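Hypothetical protein ST1444 (Sulfolobus tokodaii, PDB 2EO0) probably acts as a magnesium-dependent endonuclease that resolves four-way DNA junctions by placing paired nicks in opposing strands during genetic recombination. Local coordinates at residues Ser13-Ile18 / Ile57-Arg62; His42-Ile47 / Arg79-Arg84; Ile46-Leu49 / Ile54-Ile57; Leu89-Lys94 / Arg100-Asp105. All coordinates share one frame; numbering follows the deposited sequence.

How the interactions relate
Four contacts illustrate how two hairpins and two helices assemble round a probable metal site. Interaction 3 zips up the hairpin of strands 46-50 and 53-61, and interaction 4 that of strands 88-95 and 98-103; the hairpins are joined by backbone bonds such as Leu56 O to Phe90 N at 2.7 Å. Interaction 1 lays the first helix on one face of this sheet, and interaction 2 brings helix 72-85 to the other. Their centres lie about 15 Å apart, yet they meet at the probable magnesium site: Asp45 OD2 takes a hydrogen bond from Val59 N at 2.8 Å, and the side chains of Glu15 and Asp45 come within about 3 Å. Glu58 completes the probable ligands.

Interaction 1 of 4, residues Ser13-Ile18 / Ile57-Arg62; sequences SVERYI and IEVKSR
Val14, Glu15 and Ile18 of the first helix close around one side chain, Val59, in the middle strand of the PDDEXK nuclease core. Helix and strand run at 139° to each other, and their axes come no nearer than 9.1 Å, so side chains alone make the contact. The tight part is shared between the two branches of Val59. CG1, anti to the backbone N (chi1 -177°), is crossed at a slant by Val14, with the two CG1 methyls 3.8 Å apart. CG2 sits on the other side, where it receives two neighbours. Ile18 comes straight on, tip to tip, with its CD1 3.8 Å from Val59 CG2. Glu15 instead slides past in the opposite direction and offers its aliphatic CG to the same methyl of Val59.

The loose side is the exposed one, made of Ser13, Arg16 and Tyr17 on the helix and Ser61 at the end of the strand. Beyond its apolar stem, Glu15 carries its carboxylate on toward Asp45, while its OE1 is held by the backbone N of Ser12. On the strand, Glu58 and Lys60 flank Val59 in the E-x-K pattern of this nuclease class. Glu58 is buried, and it and Glu15, with Asp45, probably bind magnesium. In the deposited model Glu15 OE2 and Glu58 OE2 stand 6.7 Å apart, and Lys60 NZ reaches Glu58 OE2 only as a long salt bridge of 4.0 Å.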
loop_
_atom_site.group_PDB
_atom_site.type_symbol
_atom_site.label_atom_id
_atom_site.label_comp_id
_atom_site.label_asym_id
_atom_site.label_seq_id
_atom_site.Cartn_x
_atom_site.Cartn_y
_atom_site.Cartn_z
ATOM N N SER A 13 13.064 -0.783 14.980
ATOM C CA SER A 13 12.241 -0.494 16.145
ATOM C C SER A 13 11.531 0.827 15.813
ATOM O O SER A 13 10.363 1.037 16.175
ATOM C CB SER A 13 13.108 -0.328 17.405
ATOM O OG SER A 13 13.843 0.878 17.376
ATOM N N VAL A 14 12.248 1.698 15.104
ATOM C CA VAL A 14 11.724 2.992 14.706
ATOM C C VAL A 14 10.569 2.807 13.718
ATOM O O VAL A 14 9.543 3.496 13.821
ATOM C CB VAL A 14 12.845 3.877 14.073
ATOM C CG1 VAL A 14 12.276 5.200 13.560
ATOM C CG2 VAL A 14 13.894 4.150 15.088
ATOM N N GLU A 15 10.739 1.878 12.773
ATOM C CA GLU A 15 9.709 1.566 11.773
ATOM C C GLU A 15 8.487 1.008 12.486
ATOM O O GLU A 15 7.346 1.399 12.193
ATOM C CB GLU A 15 10.201 0.500 10.783
ATOM C CG GLU A 15 10.885 1.046 9.567
ATOM C CD GLU A 15 12.161 0.302 9.221
ATOM O OE1 GLU A 15 13.203 0.563 9.860
ATOM O OE2 GLU A 15 12.122 -0.539 8.303
ATOM N N ARG A 16 8.756 0.076 13.403
ATOM C CA ARG A 16 7.732 -0.586 14.190
ATOM C C ARG A 16 6.974 0.431 15.011
ATOM O O ARG A 16 5.740 0.405 15.100
ATOM C CB ARG A 16 8.355 -1.597 15.142
ATOM C CG ARG A 16 8.740 -2.945 14.552
ATOM C CD ARG A 16 8.845 -3.912 15.722
ATOM N NE ARG A 16 9.068 -5.296 15.336
ATOM C CZ ARG A 16 10.130 -5.702 14.656
ATOM N NH1 ARG A 16 11.057 -4.823 14.291
ATOM N NH2 ARG A 16 10.259 -6.987 14.344
ATOM N N TYR A 17 7.719 1.336 15.625
ATOM C CA TYR A 17 7.069 2.349 16.422
ATOM C C TYR A 17 6.225 3.214 15.481
ATOM O O TYR A 17 5.093 3.543 15.795
ATOM C CB TYR A 17 8.097 3.195 17.175
ATOM C CG TYR A 17 7.460 4.352 17.897
ATOM C CD1 TYR A 17 6.790 4.158 19.108
ATOM C CD2 TYR A 17 7.424 5.618 17.312
ATOM C CE1 TYR A 17 6.086 5.196 19.706
ATOM C CE2 TYR A 17 6.730 6.651 17.894
ATOM C CZ TYR A 17 6.053 6.434 19.090
ATOM O OH TYR A 17 5.308 7.441 19.629
ATOM N N ILE A 18 6.757 3.555 14.313
ATOM C CA ILE A 18 5.994 4.390 13.392
ATOM C C ILE A 18 4.704 3.673 12.956
ATOM O O ILE A 18 3.640 4.295 12.839
ATOM C CB ILE A 18 6.819 4.725 12.151
ATOM C CG1 ILE A 18 8.019 5.584 12.537
ATOM C CG2 ILE A 18 5.943 5.441 11.104
ATOM C CD1 ILE A 18 9.013 5.776 11.402
ATOM N N ILE A 57 7.013 5.410 3.136
ATOM C CA ILE A 57 8.054 5.942 3.988
ATOM C C ILE A 57 9.276 5.066 4.073
ATOM O O ILE A 57 9.201 3.880 4.378
ATOM C CB ILE A 57 7.560 6.184 5.425
ATOM C CG1 ILE A 57 6.256 6.995 5.412
ATOM C CG2 ILE A 57 8.632 6.942 6.218
ATOM C CD1 ILE A 57 5.570 7.023 6.750
ATOM N N GLU A 58 10.415 5.675 3.792
ATOM C CA GLU A 58 11.697 5.007 3.867
ATOM C C GLU A 58 12.303 5.578 5.162
ATOM O O GLU A 58 12.372 6.790 5.359
ATOM C CB GLU A 58 12.508 5.377 2.619
ATOM C CG GLU A 58 13.858 4.696 2.447
ATOM C CD GLU A 58 13.802 3.186 2.512
ATOM O OE1 GLU A 58 12.796 2.596 2.055
ATOM O OE2 GLU A 58 14.787 2.595 3.017
ATOM N N VAL A 59 12.702 4.695 6.060
ATOM C CA VAL A 59 13.266 5.111 7.324
ATOM C C VAL A 59 14.758 4.846 7.448
ATOM O O VAL A 59 15.223 3.740 7.238
ATOM C CB VAL A 59 12.547 4.411 8.492
ATOM C CG1 VAL A 59 13.104 4.929 9.837
ATOM C CG2 VAL A 59 11.032 4.629 8.369
ATOM N N LYS A 60 15.509 5.880 7.807
ATOM C CA LYS A 60 16.953 5.748 7.981
ATOM C C LYS A 60 17.333 6.232 9.365
ATOM O O LYS A 60 16.669 7.106 9.936
ATOM C CB LYS A 60 17.723 6.569 6.928
ATOM C CG LYS A 60 18.392 5.747 5.835
ATOM C CD LYS A 60 17.458 5.487 4.668
ATOM C CE LYS A 60 18.177 4.817 3.511
ATOM N NZ LYS A 60 18.587 3.439 3.860
ATOM N N SER A 61 18.392 5.646 9.907
ATOM C CA SER A 61 18.904 6.023 11.218
ATOM C C SER A 61 20.279 6.659 11.049
ATOM O O SER A 61 21.216 6.008 10.595
ATOM C CB SER A 61 19.016 4.799 12.131
ATOM O OG SER A 61 19.786 5.096 13.291
ATOM N N ARG A 62 20.396 7.935 11.399
ATOM C CA ARG A 62 21.671 8.656 11.290
ATOM C C ARG A 62 22.003 9.326 12.626
ATOM O O ARG A 62 21.171 10.014 13.208
ATOM C CB ARG A 62 21.588 9.715 10.199
ATOM C CG ARG A 62 21.265 9.170 8.823
ATOM C CD ARG A 62 22.327 8.213 8.327
ATOM N NE ARG A 62 22.225 8.046 6.883
ATOM C CZ ARG A 62 21.946 6.908 6.270
ATOM N NH1 ARG A 62 21.730 5.801 6.965
ATOM N NH2 ARG A 62 21.889 6.878 4.951
#

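Interaction 2 of 4, residues His42-Ile47 / Arg79-Arg84; sequences HVPDII and REFAKR
With CG anti to the backbone N (chi1 -179°), Phe81 extends its ring out from helix 72-85 and under Pro44. Ile47 meets the same ring from further along the chain: its CG1 stands beside the backbone N (chi1 -67°), and the extended second torsion carries CD1 to the outer end of the phenyl group. The proline makes a CH-pi contact. Its CD lies over one face, 3.7 Å from the centroid of the Phe81 ring and 14° off the normal, with a slight offset that brings Pro44 CD to 3.6 Å from Phe81 CD1. Pro44 CG follows over the same side of the ring. Ile47 crosses Phe81 at about a right angle, its CD1 3.9 Å from Phe81 CZ, while the carbonyl O of His42 lies near the root of the ring, by CB.

Replacing Phe81 by an alanine is likely to leave Pro44 CD without the aromatic face it rests on and to open a gap beside Ile47 CD1. Ala28 and Ile30 of the second subunit also pack here, against Phe81 and Ile47 respectively, so the cluster reaches the dimer interface. Immediately after Pro44, Asp45 and Ile46 both face Ile57 in a classic beta bulge. Helix 72-85 thus packs on the proline of the Pro-Asp pair of the PDDEXK signature, while the aspartate, its OD2 bonded to Val59 N, is a probable magnesium ligand.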
loop_
_atom_site.group_PDB
_atom_site.type_symbol
_atom_site.label_atom_id
_atom_site.label_comp_id
_atom_site.label_asym_id
_atom_site.label_seq_id
_atom_site.Cartn_x
_atom_site.Cartn_y
_atom_site.Cartn_z
ATOM N N HIS A 42 14.647 -1.787 -2.675
ATOM C CA HIS A 42 13.857 -0.881 -3.504
ATOM C C HIS A 42 12.385 -0.837 -3.140
ATOM O O HIS A 42 11.574 -0.330 -3.905
ATOM C CB HIS A 42 14.027 -1.198 -4.984
ATOM C CG HIS A 42 15.426 -1.009 -5.461
ATOM N ND1 HIS A 42 15.781 -1.091 -6.785
ATOM C CD2 HIS A 42 16.561 -0.734 -4.780
ATOM C CE1 HIS A 42 17.077 -0.872 -6.900
ATOM N NE2 HIS A 42 17.571 -0.652 -5.698
ATOM N N VAL A 43 12.042 -1.363 -1.966
ATOM C CA VAL A 43 10.663 -1.312 -1.493
ATOM C C VAL A 43 10.628 -0.406 -0.265
ATOM O O VAL A 43 11.413 -0.594 0.671
ATOM C CB VAL A 43 10.141 -2.716 -1.105
ATOM C CG1 VAL A 43 10.184 -3.659 -2.330
ATOM C CG2 VAL A 43 10.994 -3.283 0.042
ATOM N N PRO A 44 9.743 0.605 -0.253
ATOM C CA PRO A 44 9.662 1.506 0.915
ATOM C C PRO A 44 9.547 0.674 2.197
ATOM O O PRO A 44 8.909 -0.387 2.212
ATOM C CB PRO A 44 8.399 2.322 0.646
ATOM C CG PRO A 44 8.371 2.411 -0.847
ATOM C CD PRO A 44 8.765 0.981 -1.279
ATOM N N ASP A 45 10.161 1.143 3.274
ATOM C CA ASP A 45 10.129 0.374 4.512
ATOM C C ASP A 45 8.755 0.284 5.097
ATOM O O ASP A 45 8.398 -0.709 5.742
ATOM C CB ASP A 45 11.078 0.983 5.541
ATOM C CG ASP A 45 12.491 1.068 5.025
ATOM O OD1 ASP A 45 12.835 0.216 4.164
ATOM O OD2 ASP A 45 13.240 1.966 5.472
ATOM N N ILE A 46 7.981 1.338 4.864
ATOM C CA ILE A 46 6.637 1.415 5.382
ATOM C C ILE A 46 5.684 1.855 4.304
ATOM O O ILE A 46 5.947 2.805 3.581
ATOM C CB ILE A 46 6.529 2.452 6.529
ATOM C CG1 ILE A 46 7.447 2.046 7.692
ATOM C CG2 ILE A 46 5.057 2.572 6.984
ATOM C CD1 ILE A 46 7.548 3.104 8.748
ATOM N N ILE A 47 4.561 1.163 4.227
ATOM C CA ILE A 47 3.530 1.493 3.274
ATOM C C ILE A 47 2.302 1.679 4.128
ATOM O O ILE A 47 1.845 0.742 4.791
ATOM C CB ILE A 47 3.321 0.351 2.260
ATOM C CG1 ILE A 47 4.564 0.235 1.383
ATOM C CG2 ILE A 47 2.066 0.606 1.465
ATOM C CD1 ILE A 47 4.488 -0.827 0.336
ATOM N N ARG A 79 11.887 5.184 -5.700
ATOM C CA ARG A 79 11.250 6.274 -6.425
ATOM C C ARG A 79 10.371 5.727 -7.574
ATOM O O ARG A 79 9.290 6.250 -7.855
ATOM C CB ARG A 79 12.345 7.179 -6.965
ATOM C CG ARG A 79 11.905 8.469 -7.616
ATOM C CD ARG A 79 13.111 9.411 -7.709
ATOM N NE ARG A 79 13.336 10.133 -6.456
ATOM C CZ ARG A 79 14.419 10.863 -6.194
ATOM N NH1 ARG A 79 15.392 10.956 -7.092
ATOM N NH2 ARG A 79 14.504 11.544 -5.054
ATOM N N GLU A 80 10.843 4.677 -8.233
ATOM C CA GLU A 80 10.101 4.065 -9.327
ATOM C C GLU A 80 8.868 3.335 -8.756
ATOM O O GLU A 80 7.807 3.257 -9.377
ATOM C CB GLU A 80 11.009 3.078 -10.076
ATOM C CG GLU A 80 10.440 2.604 -11.398
ATOM C CD GLU A 80 9.916 3.750 -12.251
ATOM O OE1 GLU A 80 10.687 4.712 -12.508
ATOM O OE2 GLU A 80 8.732 3.687 -12.665
ATOM N N PHE A 81 9.037 2.790 -7.563
ATOM C CA PHE A 81 7.962 2.113 -6.888
ATOM C C PHE A 81 6.911 3.174 -6.520
ATOM O O PHE A 81 5.700 2.938 -6.582
ATOM C CB PHE A 81 8.524 1.432 -5.646
ATOM C CG PHE A 81 7.512 0.678 -4.861
ATOM C CD1 PHE A 81 6.535 1.350 -4.140
ATOM C CD2 PHE A 81 7.541 -0.705 -4.831
ATOM C CE1 PHE A 81 5.602 0.652 -3.399
ATOM C CE2 PHE A 81 6.603 -1.417 -4.086
ATOM C CZ PHE A 81 5.639 -0.735 -3.372
ATOM N N ALA A 82 7.392 4.356 -6.165
ATOM C CA ALA A 82 6.522 5.455 -5.795
ATOM C C ALA A 82 5.714 5.950 -6.987
ATOM O O ALA A 82 4.528 6.264 -6.855
ATOM C CB ALA A 82 7.347 6.579 -5.209
ATOM N N LYS A 83 6.359 6.028 -8.149
ATOM C CA LYS A 83 5.681 6.480 -9.364
ATOM C C LYS A 83 4.656 5.434 -9.819
ATOM O O LYS A 83 3.554 5.774 -10.252
ATOM C CB LYS A 83 6.697 6.736 -10.477
ATOM C CG LYS A 83 6.059 6.887 -11.850
ATOM C CD LYS A 83 7.103 7.134 -12.931
ATOM C CE LYS A 83 7.673 8.544 -12.820
ATOM N NZ LYS A 83 6.623 9.580 -13.102
ATOM N N ARG A 84 5.022 4.162 -9.722
ATOM C CA ARG A 84 4.096 3.106 -10.097
ATOM C C ARG A 84 2.835 3.142 -9.224
ATOM O O ARG A 84 1.704 3.207 -9.730
ATOM C CB ARG A 84 4.756 1.715 -9.975
ATOM C CG ARG A 84 5.738 1.348 -11.091
ATOM C CD ARG A 84 5.392 2.095 -12.371
ATOM N NE ARG A 84 3.948 2.097 -12.651
ATOM C CZ ARG A 84 3.338 3.024 -13.387
ATOM N NH1 ARG A 84 4.055 4.010 -13.916
ATOM N NH2 ARG A 84 2.019 2.988 -13.568
#

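Interaction 3 of 4, residues Ile46-Leu49 / Ile54-Ile57; sequences IIAL and IILI
Backbone bonds come first where Ile46 and Ala48 pair with Ile57 and Ile55. Each of the two hydrogen-bonded pairs is closed by reciprocal N-H to O bonds. Ala48 N to Ile55 O spans 2.9 Å and is nearly straight, at 168°; the return bond is similar, whereas Ile46 N bends to 145° as it reaches Ile57 O. A CA-H...O contact from Leu56 to Ile46 O adds to the weave.

Apolar packing divides between the two faces. On one, Ala48 CB abuts Ile55 CG1 at 3.4 Å. Ile55 places that branch in the crowded position between the backbone N and carbonyl carbon (chi1 57°), which also brings its CG1 against Ala48 O. Ile46 and Ile57 meet beside them, CB to CB at 4.0 Å. On the other face, Ile47 and Leu56 extend together from the sheet, with Ile47 CG1 3.8 Å from Leu56 CD2, and Leu49 touches Ile54 more loosely.

This antiparallel hairpin supplies the second and third strands of the five-stranded sheet: strand 28-30 bonds to its first strand and strand 88-95 to its second. Helix 13-24 packs on the Ile46 and Ala48 face, helix 72-85 on that of Leu56.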
loop_
_atom_site.group_PDB
_atom_site.type_symbol
_atom_site.label_atom_id
_atom_site.label_comp_id
_atom_site.label_asym_id
_atom_site.label_seq_id
_atom_site.Cartn_x
_atom_site.Cartn_y
_atom_site.Cartn_z
ATOM N N ILE A 46 7.981 1.338 4.864
ATOM C CA ILE A 46 6.637 1.415 5.382
ATOM C C ILE A 46 5.684 1.855 4.304
ATOM O O ILE A 46 5.947 2.805 3.581
ATOM C CB ILE A 46 6.529 2.452 6.529
ATOM C CG1 ILE A 46 7.447 2.046 7.692
ATOM C CG2 ILE A 46 5.057 2.572 6.984
ATOM C CD1 ILE A 46 7.548 3.104 8.748
ATOM N N ILE A 47 4.561 1.163 4.227
ATOM C CA ILE A 47 3.530 1.493 3.274
ATOM C C ILE A 47 2.302 1.679 4.128
ATOM O O ILE A 47 1.845 0.742 4.791
ATOM C CB ILE A 47 3.321 0.351 2.260
ATOM C CG1 ILE A 47 4.564 0.235 1.383
ATOM C CG2 ILE A 47 2.066 0.606 1.465
ATOM C CD1 ILE A 47 4.488 -0.827 0.336
ATOM N N ALA A 48 1.776 2.894 4.105
ATOM C CA ALA A 48 0.618 3.244 4.920
ATOM C C ALA A 48 -0.556 3.770 4.076
ATOM O O ALA A 48 -0.399 4.714 3.304
ATOM C CB ALA A 48 1.042 4.287 5.973
ATOM N N LEU A 49 -1.729 3.152 4.247
ATOM C CA LEU A 49 -2.922 3.536 3.503
ATOM C C LEU A 49 -4.043 4.009 4.421
ATOM O O LEU A 49 -4.244 3.490 5.525
ATOM C CB LEU A 49 -3.446 2.344 2.683
ATOM C CG LEU A 49 -2.378 1.389 2.147
ATOM C CD1 LEU A 49 -3.005 0.009 1.894
ATOM C CD2 LEU A 49 -1.748 1.979 0.898
ATOM N N ILE A 54 -2.232 7.060 -0.348
ATOM C CA ILE A 54 -1.082 6.170 -0.206
ATOM C C ILE A 54 0.141 6.932 0.268
ATOM O O ILE A 54 0.560 7.898 -0.390
ATOM C CB ILE A 54 -0.673 5.555 -1.582
ATOM C CG1 ILE A 54 -1.849 4.817 -2.237
ATOM C CG2 ILE A 54 0.539 4.647 -1.417
ATOM C CD1 ILE A 54 -1.556 4.436 -3.738
ATOM N N ILE A 55 0.726 6.522 1.388
ATOM C CA ILE A 55 1.945 7.187 1.829
ATOM C C ILE A 55 3.064 6.175 2.024
ATOM O O ILE A 55 2.927 5.151 2.714
ATOM C CB ILE A 55 1.738 8.054 3.098
ATOM C CG1 ILE A 55 1.196 7.209 4.233
ATOM C CG2 ILE A 55 0.733 9.208 2.792
ATOM C CD1 ILE A 55 0.986 8.014 5.504
ATOM N N LEU A 56 4.170 6.452 1.352
ATOM C CA LEU A 56 5.317 5.583 1.399
ATOM C C LEU A 56 6.404 6.213 2.269
ATOM O O LEU A 56 6.671 7.424 2.178
ATOM C CB LEU A 56 5.798 5.361 -0.033
ATOM C CG LEU A 56 4.688 4.881 -0.994
ATOM C CD1 LEU A 56 5.206 4.794 -2.429
ATOM C CD2 LEU A 56 4.184 3.529 -0.528
ATOM N N ILE A 57 7.013 5.410 3.136
ATOM C CA ILE A 57 8.054 5.942 3.988
ATOM C C ILE A 57 9.276 5.066 4.073
ATOM O O ILE A 57 9.201 3.880 4.378
ATOM C CB ILE A 57 7.560 6.184 5.425
ATOM C CG1 ILE A 57 6.256 6.995 5.412
ATOM C CG2 ILE A 57 8.632 6.942 6.218
ATOM C CD1 ILE A 57 5.570 7.023 6.750
#

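Interaction 4 of 4, residues Leu89-Lys94 / Arg100-Asp105; sequences LFLGVK and RFIKFD
Leu89 and Phe104 run alongside each other in the same direction, and the leucine CD2 settles over one face of the phenyl ring. That CH-pi contact places Leu89 CD2 3.7 Å from the Phe104 centroid and 23° off the normal. Phe104 CG is anti to the backbone N (chi1 -151°), a setting that also brings its CD1 to 3.9 Å from Leu91 CB; the same residue's backbone N bonds to Leu89 O at 3.0 Å. A serine in place of Phe104 would probably leave Leu89 CD2 without its aromatic partner and open a gap toward Ile78 of helix 72-85.

The strands form an antiparallel hairpin at the edge of the PDDEXK sheet. Side chains alternate between the faces from the Leu91-Ile102 pair to Val93-Arg100; the Phe90-Lys103 pair departs from this. Leu91 and Ile102 form a hydrogen-bonded pair, their side chains heading the same way and Leu91 CD2 3.9 Å from Ile102 CD1. Phe101 shares the opposite face with Gly92, which lacks a side chain, and the ring comes in obliquely until CD1 is 3.4 Å from Gly92 CA. Phe90 lies along Lys103, with its CE2 beside the lysine CG at 4.2 Å. Helix 128-143 meets both Phe90 and Phe101 through Leu131.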
loop_
_atom_site.group_PDB
_atom_site.type_symbol
_atom_site.label_atom_id
_atom_site.label_comp_id
_atom_site.label_asym_id
_atom_site.label_seq_id
_atom_site.Cartn_x
_atom_site.Cartn_y
_atom_site.Cartn_z
ATOM N N LEU A 89 5.768 9.704 -1.442
ATOM C CA LEU A 89 6.926 9.130 -0.794
ATOM C C LEU A 89 7.655 10.107 0.139
ATOM O O LEU A 89 7.947 11.237 -0.259
ATOM C CB LEU A 89 7.881 8.634 -1.870
ATOM C CG LEU A 89 9.136 8.033 -1.292
ATOM C CD1 LEU A 89 8.738 6.790 -0.543
ATOM C CD2 LEU A 89 10.153 7.756 -2.385
ATOM N N PHE A 90 7.960 9.654 1.356
ATOM C CA PHE A 90 8.654 10.465 2.357
ATOM C C PHE A 90 9.921 9.795 2.896
ATOM O O PHE A 90 10.033 8.560 2.939
ATOM C CB PHE A 90 7.758 10.736 3.578
ATOM C CG PHE A 90 6.532 11.567 3.279
ATOM C CD1 PHE A 90 5.439 11.016 2.620
ATOM C CD2 PHE A 90 6.477 12.904 3.653
ATOM C CE1 PHE A 90 4.321 11.777 2.341
ATOM C CE2 PHE A 90 5.353 13.678 3.377
ATOM C CZ PHE A 90 4.273 13.113 2.720
ATOM N N LEU A 91 10.864 10.622 3.332
ATOM C CA LEU A 91 12.087 10.122 3.958
ATOM C C LEU A 91 11.953 10.392 5.467
ATOM O O LEU A 91 11.834 11.544 5.901
ATOM C CB LEU A 91 13.323 10.851 3.420
ATOM C CG LEU A 91 14.637 10.618 4.177
ATOM C CD1 LEU A 91 15.111 9.217 3.959
ATOM C CD2 LEU A 91 15.725 11.625 3.689
ATOM N N GLY A 92 11.931 9.331 6.260
ATOM C CA GLY A 92 11.848 9.524 7.691
ATOM C C GLY A 92 13.209 9.295 8.316
ATOM O O GLY A 92 13.782 8.221 8.140
ATOM N N VAL A 93 13.739 10.281 9.038
ATOM C CA VAL A 93 15.059 10.117 9.662
ATOM C C VAL A 93 15.046 10.121 11.180
ATOM O O VAL A 93 14.439 10.986 11.808
ATOM C CB VAL A 93 16.051 11.220 9.231
ATOM C CG1 VAL A 93 17.478 10.814 9.644
ATOM C CG2 VAL A 93 15.945 11.466 7.713
ATOM N N LYS A 94 15.722 9.151 11.774
ATOM C CA LYS A 94 15.780 9.104 13.221
ATOM C C LYS A 94 17.146 9.595 13.705
ATOM O O LYS A 94 18.150 8.873 13.616
ATOM C CB LYS A 94 15.519 7.680 13.739
ATOM C CG LYS A 94 15.536 7.581 15.274
ATOM C CD LYS A 94 14.518 8.545 15.918
ATOM C CE LYS A 94 14.532 8.456 17.441
ATOM N NZ LYS A 94 15.718 9.118 18.088
ATOM N N ARG A 100 12.303 12.732 12.282
ATOM C CA ARG A 100 11.783 13.673 11.305
ATOM C C ARG A 100 11.421 13.035 9.965
ATOM O O ARG A 100 11.920 11.964 9.616
ATOM C CB ARG A 100 12.808 14.769 11.064
ATOM C CG ARG A 100 13.198 15.484 12.304
ATOM C CD ARG A 100 12.133 16.433 12.729
ATOM N NE ARG A 100 12.323 16.725 14.138
ATOM C CZ ARG A 100 11.938 17.842 14.731
ATOM N NH1 ARG A 100 11.324 18.785 14.020
ATOM N NH2 ARG A 100 12.202 18.021 16.024
ATOM N N PHE A 101 10.579 13.741 9.221
ATOM C CA PHE A 101 10.098 13.312 7.919
ATOM C C PHE A 101 10.073 14.472 6.954
ATOM O O PHE A 101 9.556 15.526 7.280
ATOM C CB PHE A 101 8.651 12.810 8.040
ATOM C CG PHE A 101 8.481 11.696 9.010
ATOM C CD1 PHE A 101 8.646 10.384 8.604
ATOM C CD2 PHE A 101 8.204 11.964 10.353
ATOM C CE1 PHE A 101 8.535 9.338 9.535
ATOM C CE2 PHE A 101 8.095 10.941 11.283
ATOM C CZ PHE A 101 8.259 9.627 10.878
ATOM N N ILE A 102 10.605 14.273 5.762
ATOM C CA ILE A 102 10.543 15.301 4.730
ATOM C C ILE A 102 10.060 14.606 3.462
ATOM O O ILE A 102 10.093 13.372 3.380
ATOM C CB ILE A 102 11.921 15.908 4.441
ATOM C CG1 ILE A 102 12.928 14.783 4.231
ATOM C CG2 ILE A 102 12.341 16.835 5.583
ATOM C CD1 ILE A 102 14.241 15.253 3.665
ATOM N N LYS A 103 9.595 15.383 2.485
ATOM C CA LYS A 103 9.159 14.808 1.210
ATOM C C LYS A 103 10.422 14.276 0.550
ATOM O O LYS A 103 11.456 14.949 0.526
ATOM C CB LYS A 103 8.552 15.863 0.285
ATOM C CG LYS A 103 7.109 16.212 0.547
ATOM C CD LYS A 103 6.688 17.366 -0.358
ATOM C CE LYS A 103 5.161 17.440 -0.561
ATOM N NZ LYS A 103 4.364 17.505 0.702
ATOM N N PHE A 104 10.344 13.064 0.018
ATOM C CA PHE A 104 11.503 12.475 -0.632
ATOM C C PHE A 104 12.051 13.389 -1.745
ATOM O O PHE A 104 13.228 13.303 -2.120
ATOM C CB PHE A 104 11.132 11.120 -1.203
ATOM C CG PHE A 104 12.269 10.183 -1.264
ATOM C CD1 PHE A 104 12.623 9.438 -0.148
ATOM C CD2 PHE A 104 13.001 10.038 -2.439
ATOM C CE1 PHE A 104 13.694 8.551 -0.193
ATOM C CE2 PHE A 104 14.078 9.149 -2.497
ATOM C CZ PHE A 104 14.424 8.402 -1.364
ATOM N N ASP A 105 11.185 14.264 -2.255
ATOM C CA ASP A 105 11.544 15.213 -3.309
ATOM C C ASP A 105 12.555 16.256 -2.860
ATOM O O ASP A 105 13.091 16.992 -3.680
ATOM C CB ASP A 105 10.302 15.941 -3.819
ATOM C CG ASP A 105 9.357 15.026 -4.544
ATOM O OD1 ASP A 105 9.847 14.014 -5.116
ATOM O OD2 ASP A 105 8.132 15.327 -4.561
#